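Local coordinates for galactose mutarotase related enzyme (Lactobacillus casei, PDB 3Q1N), which probably binds carbohydrate and may act as an isomerase of the aldose 1-epimerase (galactose mutarotase) family, at residues A[111-116]-A[124-129]; A[170-175]-A[206-211]. All blocks are in the same frame, centred on the assembly; numbering follows the deposited sequence.

Contact 1. Residues A[111-116]-A[124-129]. With EDO (1,2-ethanediol), chain T.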
loop_
_atom_site.group_PDB
_atom_site.type_symbol
_atom_site.label_atom_id
_atom_site.label_comp_id
_atom_site.label_asym_id
_atom_site.label_seq_id
_atom_site.Cartn_x
_atom_site.Cartn_y
_atom_site.Cartn_z
ATOM N N LEU A 111 14.013 8.037 -2.084
ATOM C CA LEU A 111 13.145 6.938 -1.783
ATOM C C LEU A 111 13.739 5.724 -2.440
ATOM O O LEU A 111 13.807 5.650 -3.660
ATOM C CB LEU A 111 11.712 7.208 -2.292
ATOM C CG LEU A 111 10.717 6.075 -2.181
ATOM C CD1 LEU A 111 10.583 5.621 -0.703
ATOM C CD2 LEU A 111 9.349 6.521 -2.784
ATOM N N ALA A 112 14.170 4.766 -1.622
ATOM C CA ALA A 112 14.835 3.586 -2.131
ATOM C C ALA A 112 14.015 2.373 -1.751
ATOM O O ALA A 112 13.495 2.278 -0.643
ATOM C CB ALA A 112 16.290 3.466 -1.647
ATOM N N VAL A 113 13.868 1.461 -2.713
ATOM C CA VAL A 113 13.090 0.247 -2.525
ATOM C C VAL A 113 13.900 -0.950 -3.044
ATOM O O VAL A 113 14.320 -0.935 -4.204
ATOM C CB VAL A 113 11.745 0.376 -3.315
ATOM C CG1 VAL A 113 10.783 -0.761 -2.992
ATOM C CG2 VAL A 113 11.106 1.764 -3.075
ATOM N N THR A 114 14.098 -1.982 -2.221
ATOM C CA THR A 114 14.813 -3.169 -2.621
ATOM C C THR A 114 13.849 -4.341 -2.580
ATOM O O THR A 114 13.157 -4.516 -1.573
ATOM C CB THR A 114 16.057 -3.424 -1.729
ATOM O OG1 THR A 114 16.998 -2.366 -1.952
ATOM C CG2 THR A 114 16.720 -4.796 -2.076
ATOM N N TYR A 115 13.766 -5.065 -3.710
ATOM C CA TYR A 115 12.909 -6.241 -3.826
ATOM C C TYR A 115 13.799 -7.462 -3.817
ATOM O O TYR A 115 14.805 -7.474 -4.507
ATOM C CB TYR A 115 12.119 -6.223 -5.116
ATOM C CG TYR A 115 11.121 -5.094 -5.236
ATOM C CD1 TYR A 115 9.850 -5.222 -4.698
ATOM C CD2 TYR A 115 11.456 -3.918 -5.887
ATOM C CE1 TYR A 115 8.911 -4.217 -4.830
ATOM C CE2 TYR A 115 10.518 -2.879 -5.990
ATOM C CZ TYR A 115 9.263 -3.050 -5.451
ATOM O OH TYR A 115 8.310 -2.054 -5.517
HETATM N N MSE A 116 13.410 -8.504 -3.088
HETATM C CA MSE A 116 14.140 -9.753 -3.138
HETATM C C MSE A 116 13.181 -10.937 -2.998
HETATM O O MSE A 116 12.336 -10.961 -2.088
HETATM C CB MSE A 116 15.198 -9.783 -2.025
HETATM C CG MSE A 116 16.114 -10.982 -2.128
HETATM SE SE MSE A 116 17.359 -11.109 -0.657
HETATM C CE MSE A 116 16.801 -9.745 0.580
ATOM N N VAL A 124 10.376 -6.765 0.648
ATOM C CA VAL A 124 10.483 -5.413 0.137
ATOM C C VAL A 124 10.998 -4.567 1.309
ATOM O O VAL A 124 10.434 -4.628 2.408
ATOM C CB VAL A 124 9.140 -4.844 -0.339
ATOM C CG1 VAL A 124 9.357 -3.544 -1.103
ATOM C CG2 VAL A 124 8.352 -5.862 -1.224
ATOM N N HIS A 125 12.071 -3.811 1.077
ATOM C CA HIS A 125 12.629 -2.922 2.089
ATOM C C HIS A 125 12.585 -1.498 1.527
ATOM O O HIS A 125 13.013 -1.271 0.385
ATOM C CB HIS A 125 14.082 -3.333 2.445
ATOM C CG HIS A 125 14.190 -4.560 3.316
ATOM N ND1 HIS A 125 14.026 -5.845 2.831
ATOM C CD2 HIS A 125 14.459 -4.695 4.641
ATOM C CE1 HIS A 125 14.147 -6.710 3.824
ATOM N NE2 HIS A 125 14.445 -6.043 4.926
ATOM N N TYR A 126 12.042 -0.565 2.300
ATOM C CA TYR A 126 11.947 0.850 1.907
ATOM C C TYR A 126 12.874 1.683 2.768
ATOM O O TYR A 126 12.965 1.408 3.975
ATOM C CB TYR A 126 10.554 1.376 2.122
ATOM C CG TYR A 126 9.487 0.625 1.398
ATOM C CD1 TYR A 126 8.884 -0.494 2.002
ATOM C CD2 TYR A 126 9.110 0.981 0.109
ATOM C CE1 TYR A 126 7.910 -1.217 1.353
ATOM C CE2 TYR A 126 8.096 0.257 -0.558
ATOM C CZ TYR A 126 7.534 -0.836 0.064
ATOM O OH TYR A 126 6.548 -1.544 -0.589
ATOM N N THR A 127 13.524 2.691 2.176
ATOM C CA THR A 127 14.255 3.691 2.953
ATOM C C THR A 127 13.882 5.051 2.402
ATOM O O THR A 127 14.063 5.300 1.195
ATOM C CB THR A 127 15.794 3.546 2.838
ATOM O OG1 THR A 127 16.206 2.214 3.247
ATOM C CG2 THR A 127 16.489 4.575 3.705
ATOM N N VAL A 128 13.380 5.890 3.276
ATOM C CA VAL A 128 13.005 7.258 2.977
ATOM C C VAL A 128 14.045 8.110 3.668
ATOM O O VAL A 128 14.184 8.061 4.885
ATOM C CB VAL A 128 11.634 7.601 3.566
ATOM C CG1 VAL A 128 11.351 9.082 3.377
ATOM C CG2 VAL A 128 10.534 6.776 2.869
ATOM N N THR A 129 14.759 8.905 2.891
ATOM C CA THR A 129 15.784 9.795 3.447
ATOM C C THR A 129 15.398 11.235 3.131
ATOM O O THR A 129 15.087 11.565 1.987
ATOM C CB THR A 129 17.182 9.512 2.877
ATOM O OG1 THR A 129 17.508 8.123 3.090
ATOM C CG2 THR A 129 18.236 10.350 3.641
HETATM C C1 EDO T . 16.362 0.095 -0.724
HETATM O O1 EDO T . 17.712 -0.197 -0.530
HETATM C C2 EDO T . 15.739 0.556 0.592
HETATM O O2 EDO T . 15.911 -0.289 1.690
HETATM O O HOH W 1 14.094 -6.719 0.240
HETATM O O HOH W 2 6.678 -1.538 -3.302
#
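Val-113 and Val-124 meet on the packed face of an antiparallel beta hairpin, strands 109-118 and 121-130, within the large sheet of this galactose mutarotase-like beta-sandwich (supersandwich) fold. CG1 of Val-124 lies 3.7 Å from CG1 of Val-113, and the two side chains point the same way, as do those of Tyr-115 and Tyr-126 beside them. With CG1 anti to the backbone N (chi1 -171°), Val-113 also sets this methyl 3.8 Å from CE2 of Tyr-126. Beta-branched valines favour the extended backbone, and the tyrosine rings add apolar area to this buried face, which Phe-142 and Phe-138 of strand 136-147 help to cover. Farther along, CD1 of Leu-111 meets CG2 of Val-128 at 3.8 Å.

Between the faces, Ala-112 and Thr-127 exchange two backbone hydrogen bonds, and so do Thr-114 and His-125. Their side chains form the more open, polar face, where small Ala-112 and the two threonines accommodate a 1,2-ethanediol, probably from the crystallisation liquor. Its O2 hydrogen-bonds OG1 of Thr-127 at 3.0 Å; OG1 of Thr-114 is hydrogen-bonded to OG1 of Thr-92.

Polar ends persist on the packed face: OH of Tyr-115 bonds the carbonyl of Ala-19, and a water lies 2.8 Å from OH of Tyr-115 and 2.7 Å from OH of Tyr-126, bridging the two.

Contact 2. Residues A[170-175]-A[206-211]; sequences LQRFGI and GLVILA
Arg-172 and Leu-210 form a single backbone bridge where strand 171-175, partner of strand 184-187 in a two-stranded antiparallel sheet, meets strand 208-210 at the edge of another sheet of this galactose mutarotase-like beta-sandwich fold. The short strand axes are inclined at 134°, and the pairing is correspondingly brief.

Two backbone hydrogen bonds flank the bridge. N of Phe-173 donates to O of Ile-209 in the carbonyl plane at 3.0 Å, whereas N of Ala-211 reaches O of Gln-171 from above that carbonyl's plane, 37° out of it. Strand 208-210 uses backbone groups of Val-208 and Leu-210 to join strand 238-242. Gly-206 suits its backbone angles, at which a CB would press on the preceding carbonyl O.

Apolar contacts fill the sides. CD2 of Phe-173 rests 3.7 Å from CG2 of Ile-209, and its CE2 approaches CB of Ala-211, whose small side chain lets the ring come close. Tyr-238 meets this ring edge-to-face. At one end CD1 of Ile-175 packs on CD2 of Leu-207, the two side chains crossing at about a right angle; at the other, Leu-170 crosses Leu-210 more loosely. The bend of Arg-172 at chi3 (-72°) lays one guanidinium face over CG2 of Val-208, 3.6 Å from NH2.

Across the two segments the polar side-chain bond is made by Arg-172, long enough to reach past the start of strand 208-210 to the carbonyl of Leu-207. NH2 donates to O of Leu-207 at 2.9 Å, but the bond is bent. One water accepts from N of Ile-209 and donates to the carbonyls of Phe-173 and Leu-207, tying the two segments together; in the guanidinium plane, the same water accepts from NE of Arg-172 at 2.9 Å.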
loop_
_atom_site.group_PDB
_atom_site.type_symbol
_atom_site.label_atom_id
_atom_site.label_comp_id
_atom_site.label_asym_id
_atom_site.label_seq_id
_atom_site.Cartn_x
_atom_site.Cartn_y
_atom_site.Cartn_z
ATOM N N LEU A 170 -10.966 -5.689 16.446
ATOM C CA LEU A 170 -10.590 -5.044 15.186
ATOM C C LEU A 170 -11.346 -3.732 15.025
ATOM O O LEU A 170 -12.557 -3.717 15.229
ATOM C CB LEU A 170 -10.972 -5.935 14.003
ATOM C CG LEU A 170 -9.947 -6.928 13.467
ATOM C CD1 LEU A 170 -10.644 -7.855 12.413
ATOM C CD2 LEU A 170 -8.711 -6.232 12.902
ATOM N N GLN A 171 -10.625 -2.663 14.656
ATOM C CA GLN A 171 -11.232 -1.350 14.444
ATOM C C GLN A 171 -10.766 -0.783 13.104
ATOM O O GLN A 171 -9.670 -1.134 12.612
ATOM C CB GLN A 171 -10.875 -0.399 15.609
ATOM C CG GLN A 171 -11.444 -0.824 16.992
ATOM C CD GLN A 171 -12.931 -0.549 17.138
ATOM O OE1 GLN A 171 -13.347 0.600 17.340
ATOM N NE2 GLN A 171 -13.750 -1.603 17.048
ATOM N N ARG A 172 -11.618 0.056 12.501
ATOM C CA ARG A 172 -11.257 0.780 11.293
ATOM C C ARG A 172 -11.404 2.279 11.497
ATOM O O ARG A 172 -12.195 2.737 12.349
ATOM C CB ARG A 172 -12.142 0.383 10.119
ATOM C CG ARG A 172 -13.539 0.885 10.251
ATOM C CD ARG A 172 -14.432 0.371 9.219
ATOM N NE ARG A 172 -14.174 0.951 7.905
ATOM C CZ ARG A 172 -15.034 0.855 6.892
ATOM N NH1 ARG A 172 -16.206 0.242 7.068
ATOM N NH2 ARG A 172 -14.746 1.386 5.708
ATOM N N PHE A 173 -10.648 3.032 10.727
ATOM C CA PHE A 173 -10.835 4.472 10.664
ATOM C C PHE A 173 -12.144 4.791 9.953
ATOM O O PHE A 173 -12.405 4.302 8.865
ATOM C CB PHE A 173 -9.684 5.157 9.957
ATOM C CG PHE A 173 -8.448 5.192 10.757
ATOM C CD1 PHE A 173 -8.277 6.205 11.711
ATOM C CD2 PHE A 173 -7.498 4.220 10.663
ATOM C CE1 PHE A 173 -7.140 6.272 12.488
ATOM C CE2 PHE A 173 -6.379 4.252 11.470
ATOM C CZ PHE A 173 -6.198 5.288 12.373
ATOM N N GLY A 174 -12.987 5.584 10.571
ATOM C CA GLY A 174 -14.199 6.000 9.906
ATOM C C GLY A 174 -13.935 6.793 8.627
ATOM O O GLY A 174 -13.015 7.591 8.556
ATOM N N ILE A 175 -14.768 6.536 7.617
ATOM C CA ILE A 175 -14.656 7.170 6.291
ATOM C C ILE A 175 -15.823 8.137 6.028
ATOM O O ILE A 175 -16.985 7.839 6.336
ATOM C CB ILE A 175 -14.658 6.103 5.180
ATOM C CG1 ILE A 175 -13.515 5.107 5.420
ATOM C CG2 ILE A 175 -14.575 6.769 3.790
ATOM C CD1 ILE A 175 -12.125 5.695 5.536
ATOM N N GLY A 206 -16.335 1.726 0.674
ATOM C CA GLY A 206 -15.022 2.317 0.578
ATOM C C GLY A 206 -13.970 1.556 1.322
ATOM O O GLY A 206 -14.239 0.541 1.998
ATOM N N LEU A 207 -12.753 2.051 1.181
ATOM C CA LEU A 207 -11.587 1.460 1.814
ATOM C C LEU A 207 -11.785 1.216 3.344
ATOM O O LEU A 207 -12.399 2.035 4.047
ATOM C CB LEU A 207 -10.375 2.354 1.562
ATOM C CG LEU A 207 -10.234 3.697 2.288
ATOM C CD1 LEU A 207 -8.869 4.278 1.962
ATOM C CD2 LEU A 207 -11.366 4.710 1.950
ATOM N N VAL A 208 -11.318 0.053 3.818
ATOM C CA VAL A 208 -11.351 -0.338 5.224
ATOM C C VAL A 208 -9.928 -0.273 5.793
ATOM O O VAL A 208 -9.075 -1.108 5.502
ATOM C CB VAL A 208 -11.925 -1.778 5.384
ATOM C CG1 VAL A 208 -11.920 -2.227 6.884
ATOM C CG2 VAL A 208 -13.377 -1.841 4.815
ATOM N N ILE A 209 -9.659 0.769 6.558
ATOM C CA ILE A 209 -8.321 0.998 7.118
ATOM C C ILE A 209 -8.241 0.466 8.545
ATOM O O ILE A 209 -8.763 1.089 9.456
ATOM C CB ILE A 209 -7.945 2.500 7.133
ATOM C CG1 ILE A 209 -8.223 3.153 5.792
ATOM C CG2 ILE A 209 -6.466 2.642 7.537
ATOM C CD1 ILE A 209 -8.093 4.710 5.821
ATOM N N LEU A 210 -7.610 -0.681 8.742
ATOM C CA LEU A 210 -7.484 -1.264 10.082
ATOM C C LEU A 210 -6.552 -0.436 10.948
ATOM O O LEU A 210 -5.412 -0.105 10.553
ATOM C CB LEU A 210 -6.940 -2.709 10.019
ATOM C CG LEU A 210 -7.746 -3.681 9.165
ATOM C CD1 LEU A 210 -7.080 -5.068 9.238
ATOM C CD2 LEU A 210 -9.183 -3.791 9.618
ATOM N N ALA A 211 -7.045 -0.108 12.133
ATOM C CA ALA A 211 -6.370 0.769 13.070
ATOM C C ALA A 211 -5.465 0.036 14.050
ATOM O O ALA A 211 -4.707 0.695 14.780
ATOM C CB ALA A 211 -7.398 1.582 13.833
HETATM O O HOH W 3 -11.871 2.496 7.048
HETATM O O HOH W 4 -16.442 0.063 3.390
#

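Contact 1 closes before contact 2 opens along the chain, and the two lie on opposite sides of the chain's centre, with their own centres 26 Å apart and nearest atoms about 16 Å apart. They share no sheet. The 111-116/124-129 contact joins adjacent strands in the nine-stranded antiparallel sheet, whereas 170-175/206-211 brings a small two-stranded sheet against the end strand 208-210 of the sheet containing strands 238-242, 251-258 and 136-147. Strand 136-147 also packs against contact 1, so that second sheet reaches both regions. The hairpin thus builds the large sheet locally, while contact 2 ties the small two-stranded sheet to its neighbour across a longer chain separation.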